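Local coordinates for putative silent information regulator 2 (Leishmania infantum, PDB 5OL0), which probably removes acetyl groups from protein lysines in an NAD-dependent reaction, as a zinc-containing class I sirtuin thought to regulate gene expression, at residues V233-R246 against V276-V290. Residues are numbered along the deposited sequence; the frame is centred on the assembly and turned at random.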
# COMPACT_ATOMS: atom_id res chain seq x y z
N VAL A 233 -11.22 -2.54 -13.14
CA VAL A 233 -11.24 -1.31 -13.93
C VAL A 233 -11.66 -1.67 -15.36
O VAL A 233 -11.48 -2.81 -15.77
CB VAL A 233 -9.88 -0.58 -13.93
CG1 VAL A 233 -9.44 -0.35 -12.50
CG2 VAL A 233 -8.82 -1.34 -14.70
N PRO A 234 -12.15 -0.70 -16.12
CA PRO A 234 -12.56 -1.00 -17.50
C PRO A 234 -11.42 -1.65 -18.33
O PRO A 234 -10.24 -1.29 -18.19
CB PRO A 234 -12.97 0.36 -18.05
CG PRO A 234 -13.37 1.17 -16.84
CD PRO A 234 -12.47 0.70 -15.73
N LYS A 235 -11.78 -2.60 -19.19
CA LYS A 235 -10.83 -3.36 -20.02
C LYS A 235 -9.99 -2.50 -20.96
O LYS A 235 -8.94 -2.93 -21.40
CB LYS A 235 -11.55 -4.45 -20.85
CG LYS A 235 -12.63 -3.93 -21.83
CD LYS A 235 -12.95 -4.85 -23.04
CE LYS A 235 -12.61 -4.19 -24.38
NZ LYS A 235 -13.12 -5.01 -25.50
N SER A 236 -10.42 -1.28 -21.22
CA SER A 236 -9.74 -0.38 -22.13
C SER A 236 -8.83 0.63 -21.45
O SER A 236 -8.09 1.34 -22.14
CB SER A 236 -10.80 0.42 -22.89
OG SER A 236 -11.67 1.08 -21.93
N VAL A 237 -8.85 0.74 -20.13
CA VAL A 237 -8.04 1.79 -19.51
C VAL A 237 -6.58 1.34 -19.25
O VAL A 237 -6.35 0.20 -18.90
CB VAL A 237 -8.66 2.41 -18.26
CG1 VAL A 237 -10.03 3.00 -18.59
CG2 VAL A 237 -8.62 1.46 -17.09
N PRO A 238 -5.63 2.25 -19.41
CA PRO A 238 -4.24 1.92 -19.15
C PRO A 238 -3.99 1.54 -17.68
O PRO A 238 -4.62 2.11 -16.74
CB PRO A 238 -3.47 3.19 -19.52
CG PRO A 238 -4.48 4.26 -19.66
CD PRO A 238 -5.80 3.63 -19.88
N ARG A 239 -3.09 0.56 -17.51
CA ARG A 239 -2.69 0.10 -16.21
C ARG A 239 -1.17 0.13 -16.16
O ARG A 239 -0.53 -0.54 -16.94
CB ARG A 239 -3.27 -1.29 -15.90
CG ARG A 239 -4.76 -1.43 -16.12
CD ARG A 239 -5.31 -2.74 -15.55
NE ARG A 239 -4.79 -3.88 -16.30
CZ ARG A 239 -5.15 -5.16 -16.08
NH1 ARG A 239 -6.05 -5.51 -15.16
NH2 ARG A 239 -4.62 -6.11 -16.82
N VAL A 240 -0.61 0.95 -15.29
CA VAL A 240 0.80 1.21 -15.27
C VAL A 240 1.32 0.50 -14.04
O VAL A 240 0.87 0.78 -12.94
CB VAL A 240 1.08 2.76 -15.17
CG1 VAL A 240 2.54 3.02 -14.94
CG2 VAL A 240 0.68 3.42 -16.48
N VAL A 241 2.26 -0.41 -14.21
CA VAL A 241 2.78 -1.15 -13.05
C VAL A 241 4.22 -0.72 -12.89
O VAL A 241 4.98 -0.82 -13.86
CB VAL A 241 2.69 -2.67 -13.21
CG1 VAL A 241 3.24 -3.36 -11.97
CG2 VAL A 241 1.23 -3.08 -13.48
N MET A 242 4.54 -0.14 -11.73
CA MET A 242 5.94 0.13 -11.33
C MET A 242 6.39 -0.86 -10.28
O MET A 242 5.96 -0.80 -9.12
CB MET A 242 6.09 1.55 -10.79
CG MET A 242 5.64 2.65 -11.73
SD MET A 242 5.87 4.30 -11.02
CE MET A 242 5.52 5.25 -12.48
N ASN A 243 7.27 -1.79 -10.67
CA ASN A 243 7.63 -2.89 -9.76
C ASN A 243 9.01 -3.42 -10.17
O ASN A 243 9.38 -3.31 -11.33
CB ASN A 243 6.55 -3.99 -9.83
CG ASN A 243 6.52 -4.88 -8.58
OD1 ASN A 243 7.37 -5.73 -8.42
ND2 ASN A 243 5.55 -4.68 -7.69
N ARG A 244 9.74 -3.94 -9.20
CA ARG A 244 11.02 -4.65 -9.40
C ARG A 244 10.84 -6.07 -9.89
O ARG A 244 11.84 -6.75 -10.12
CB ARG A 244 11.75 -4.77 -8.06
CG ARG A 244 12.19 -3.44 -7.44
CD ARG A 244 13.36 -2.90 -8.21
NE ARG A 244 14.08 -1.92 -7.45
CZ ARG A 244 15.19 -1.29 -7.84
NH1 ARG A 244 15.73 -1.51 -9.03
NH2 ARG A 244 15.75 -0.41 -7.02
N GLU A 245 9.61 -6.56 -9.95
CA GLU A 245 9.29 -7.93 -10.37
C GLU A 245 8.18 -7.92 -11.39
O GLU A 245 7.32 -7.02 -11.34
CB GLU A 245 8.75 -8.78 -9.18
CG GLU A 245 9.65 -8.95 -8.01
CD GLU A 245 9.14 -10.06 -7.11
OE1 GLU A 245 8.13 -9.85 -6.42
OE2 GLU A 245 9.71 -11.17 -7.10
N ARG A 246 8.17 -8.92 -12.26
CA ARG A 246 7.12 -9.12 -13.26
C ARG A 246 5.96 -9.76 -12.48
O ARG A 246 5.92 -10.98 -12.26
CB ARG A 246 7.68 -9.94 -14.48
CG ARG A 246 6.73 -10.76 -15.37
CD ARG A 246 5.69 -9.87 -15.99
NE ARG A 246 4.70 -10.35 -17.00
CZ ARG A 246 3.42 -10.70 -16.79
NH1 ARG A 246 2.91 -10.93 -15.56
NH2 ARG A 246 2.64 -10.90 -17.85
N VAL A 276 -7.81 -4.38 -26.23
CA VAL A 276 -6.62 -3.50 -26.44
C VAL A 276 -5.39 -3.76 -25.51
O VAL A 276 -5.49 -4.35 -24.42
CB VAL A 276 -6.95 -1.97 -26.43
CG1 VAL A 276 -7.84 -1.56 -27.62
CG2 VAL A 276 -7.51 -1.51 -25.07
N CYS A 277 -4.23 -3.32 -25.98
CA CYS A 277 -2.98 -3.44 -25.30
C CYS A 277 -2.87 -2.17 -24.40
O CYS A 277 -2.72 -1.04 -24.90
CB CYS A 277 -1.87 -3.58 -26.33
SG CYS A 277 -0.21 -3.52 -25.65
N ARG A 278 -3.07 -2.37 -23.10
CA ARG A 278 -3.23 -1.27 -22.16
C ARG A 278 -2.32 -1.32 -20.90
O ARG A 278 -2.37 -0.39 -20.13
CB ARG A 278 -4.73 -1.05 -21.80
CG ARG A 278 -5.56 -2.27 -21.38
CD ARG A 278 -5.18 -2.72 -20.00
NE ARG A 278 -6.06 -3.74 -19.44
CZ ARG A 278 -7.13 -3.52 -18.68
NH1 ARG A 278 -7.57 -2.31 -18.36
NH2 ARG A 278 -7.77 -4.57 -18.24
N ASP A 279 -1.54 -2.38 -20.72
CA ASP A 279 -0.64 -2.59 -19.58
C ASP A 279 0.76 -2.24 -19.96
O ASP A 279 1.16 -2.39 -21.11
CB ASP A 279 -0.63 -4.06 -19.15
CG ASP A 279 -1.95 -4.53 -18.67
OD1 ASP A 279 -2.75 -3.70 -18.20
OD2 ASP A 279 -2.22 -5.74 -18.75
N VAL A 280 1.46 -1.63 -19.01
CA VAL A 280 2.88 -1.38 -19.11
C VAL A 280 3.55 -1.63 -17.77
O VAL A 280 2.95 -1.35 -16.72
CB VAL A 280 3.10 0.03 -19.66
CG1 VAL A 280 2.53 1.07 -18.74
CG2 VAL A 280 4.56 0.26 -19.91
N LEU A 281 4.73 -2.23 -17.82
CA LEU A 281 5.58 -2.48 -16.65
C LEU A 281 6.84 -1.65 -16.69
O LEU A 281 7.59 -1.73 -17.66
CB LEU A 281 6.02 -3.90 -16.59
CG LEU A 281 6.90 -4.34 -15.45
CD1 LEU A 281 6.21 -4.25 -14.10
CD2 LEU A 281 7.27 -5.78 -15.76
N PHE A 282 7.04 -0.81 -15.67
CA PHE A 282 8.22 0.03 -15.57
C PHE A 282 9.01 -0.58 -14.45
O PHE A 282 8.61 -0.50 -13.27
CB PHE A 282 7.84 1.47 -15.26
CG PHE A 282 7.14 2.17 -16.40
CD1 PHE A 282 7.79 2.39 -17.59
CD2 PHE A 282 5.83 2.63 -16.26
CE1 PHE A 282 7.17 3.04 -18.65
CE2 PHE A 282 5.20 3.32 -17.30
CZ PHE A 282 5.85 3.49 -18.51
N ARG A 283 10.16 -1.18 -14.80
CA ARG A 283 11.08 -1.82 -13.83
C ARG A 283 11.97 -0.77 -13.20
O ARG A 283 11.89 0.40 -13.54
CB ARG A 283 11.98 -2.81 -14.56
CG ARG A 283 11.32 -3.95 -15.27
CD ARG A 283 10.50 -4.80 -14.34
NE ARG A 283 11.29 -5.71 -13.49
CZ ARG A 283 11.58 -6.99 -13.77
NH1 ARG A 283 11.22 -7.57 -14.90
NH2 ARG A 283 12.25 -7.69 -12.88
N GLY A 284 12.87 -1.15 -12.31
CA GLY A 284 13.73 -0.16 -11.67
C GLY A 284 13.09 0.41 -10.40
O GLY A 284 12.11 -0.11 -9.87
N ASP A 285 13.69 1.47 -9.90
CA ASP A 285 13.30 2.09 -8.67
C ASP A 285 12.08 2.98 -8.95
O ASP A 285 12.15 3.98 -9.72
CB ASP A 285 14.44 2.96 -8.19
CG ASP A 285 14.20 3.55 -6.81
OD1 ASP A 285 13.16 3.31 -6.13
OD2 ASP A 285 15.08 4.30 -6.41
N CYS A 286 10.99 2.62 -8.29
CA CYS A 286 9.72 3.35 -8.43
C CYS A 286 9.90 4.83 -7.99
O CYS A 286 9.24 5.71 -8.57
CB CYS A 286 8.63 2.62 -7.67
SG CYS A 286 8.86 2.55 -5.87
N GLN A 287 10.84 5.11 -7.09
CA GLN A 287 11.06 6.46 -6.66
C GLN A 287 11.61 7.28 -7.86
O GLN A 287 11.14 8.40 -8.11
CB GLN A 287 12.00 6.54 -5.44
CG GLN A 287 11.54 5.73 -4.26
CD GLN A 287 10.24 6.20 -3.66
OE1 GLN A 287 9.85 7.37 -3.78
NE2 GLN A 287 9.64 5.32 -2.89
N GLU A 288 12.58 6.73 -8.60
CA GLU A 288 13.11 7.37 -9.78
C GLU A 288 12.06 7.50 -10.88
O GLU A 288 11.99 8.48 -11.53
CB GLU A 288 14.27 6.59 -10.42
CG GLU A 288 15.62 6.73 -9.74
CD GLU A 288 16.64 5.77 -10.36
OE1 GLU A 288 16.66 5.66 -11.61
OE2 GLU A 288 17.43 5.13 -9.59
N ASN A 289 11.28 6.48 -11.11
CA ASN A 289 10.26 6.53 -12.14
C ASN A 289 9.21 7.58 -11.87
O ASN A 289 8.79 8.26 -12.80
CB ASN A 289 9.61 5.18 -12.36
CG ASN A 289 10.56 4.18 -13.01
OD1 ASN A 289 11.36 4.56 -13.83
ND2 ASN A 289 10.48 2.92 -12.64
N VAL A 290 8.85 7.77 -10.61
CA VAL A 290 7.84 8.78 -10.28
C VAL A 290 8.43 10.16 -10.50
O VAL A 290 7.73 11.04 -10.95
CB VAL A 290 7.33 8.57 -8.86
CG1 VAL A 290 6.70 9.76 -8.27
CG2 VAL A 290 6.34 7.40 -8.85
O HOH W 1 -9.56 -4.49 -15.97
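In R278, CG sits between the backbone N and the carbonyl carbon (chi1 50°) and the chain bends at chi2, while R239 bends at chi3 (-67°). Together these turns lay the two guanidinium groups flat on each other, centres 3.6 Å apart. D279 is gripped side-on by R239, NE to OD1 at 2.8 Å and NH2 to OD2 at 3.1 Å, both on syn sides. R278 NE also lies 3.5 Å from D279 OD1, which is well out of the R278 guanidinium plane, a contact of charges alone. R278 NH1 reaches into the type I turn P234-V237, donating almost straight to V237 O (2.8 Å) and less directly to P234 O, with K235 O over the face opposite R239. From this clasp, strands 239-242 and 279-282 run parallel as the last two of the Rossmann-type sheet, joined by five backbone bonds from R239 N-R278 O to N243 N-F282 O. M242 SD reaches V290 CG2 at 3.8 Å, tying the strand to helix 286-296. The C-terminal side of the sheet brings together N243-E245 and C286, which probably bind NAD(+) as in relatives; at the other end, one carboxylate and the carbonyls of P234, K235 and V237 probably compensate two stacked positive charges.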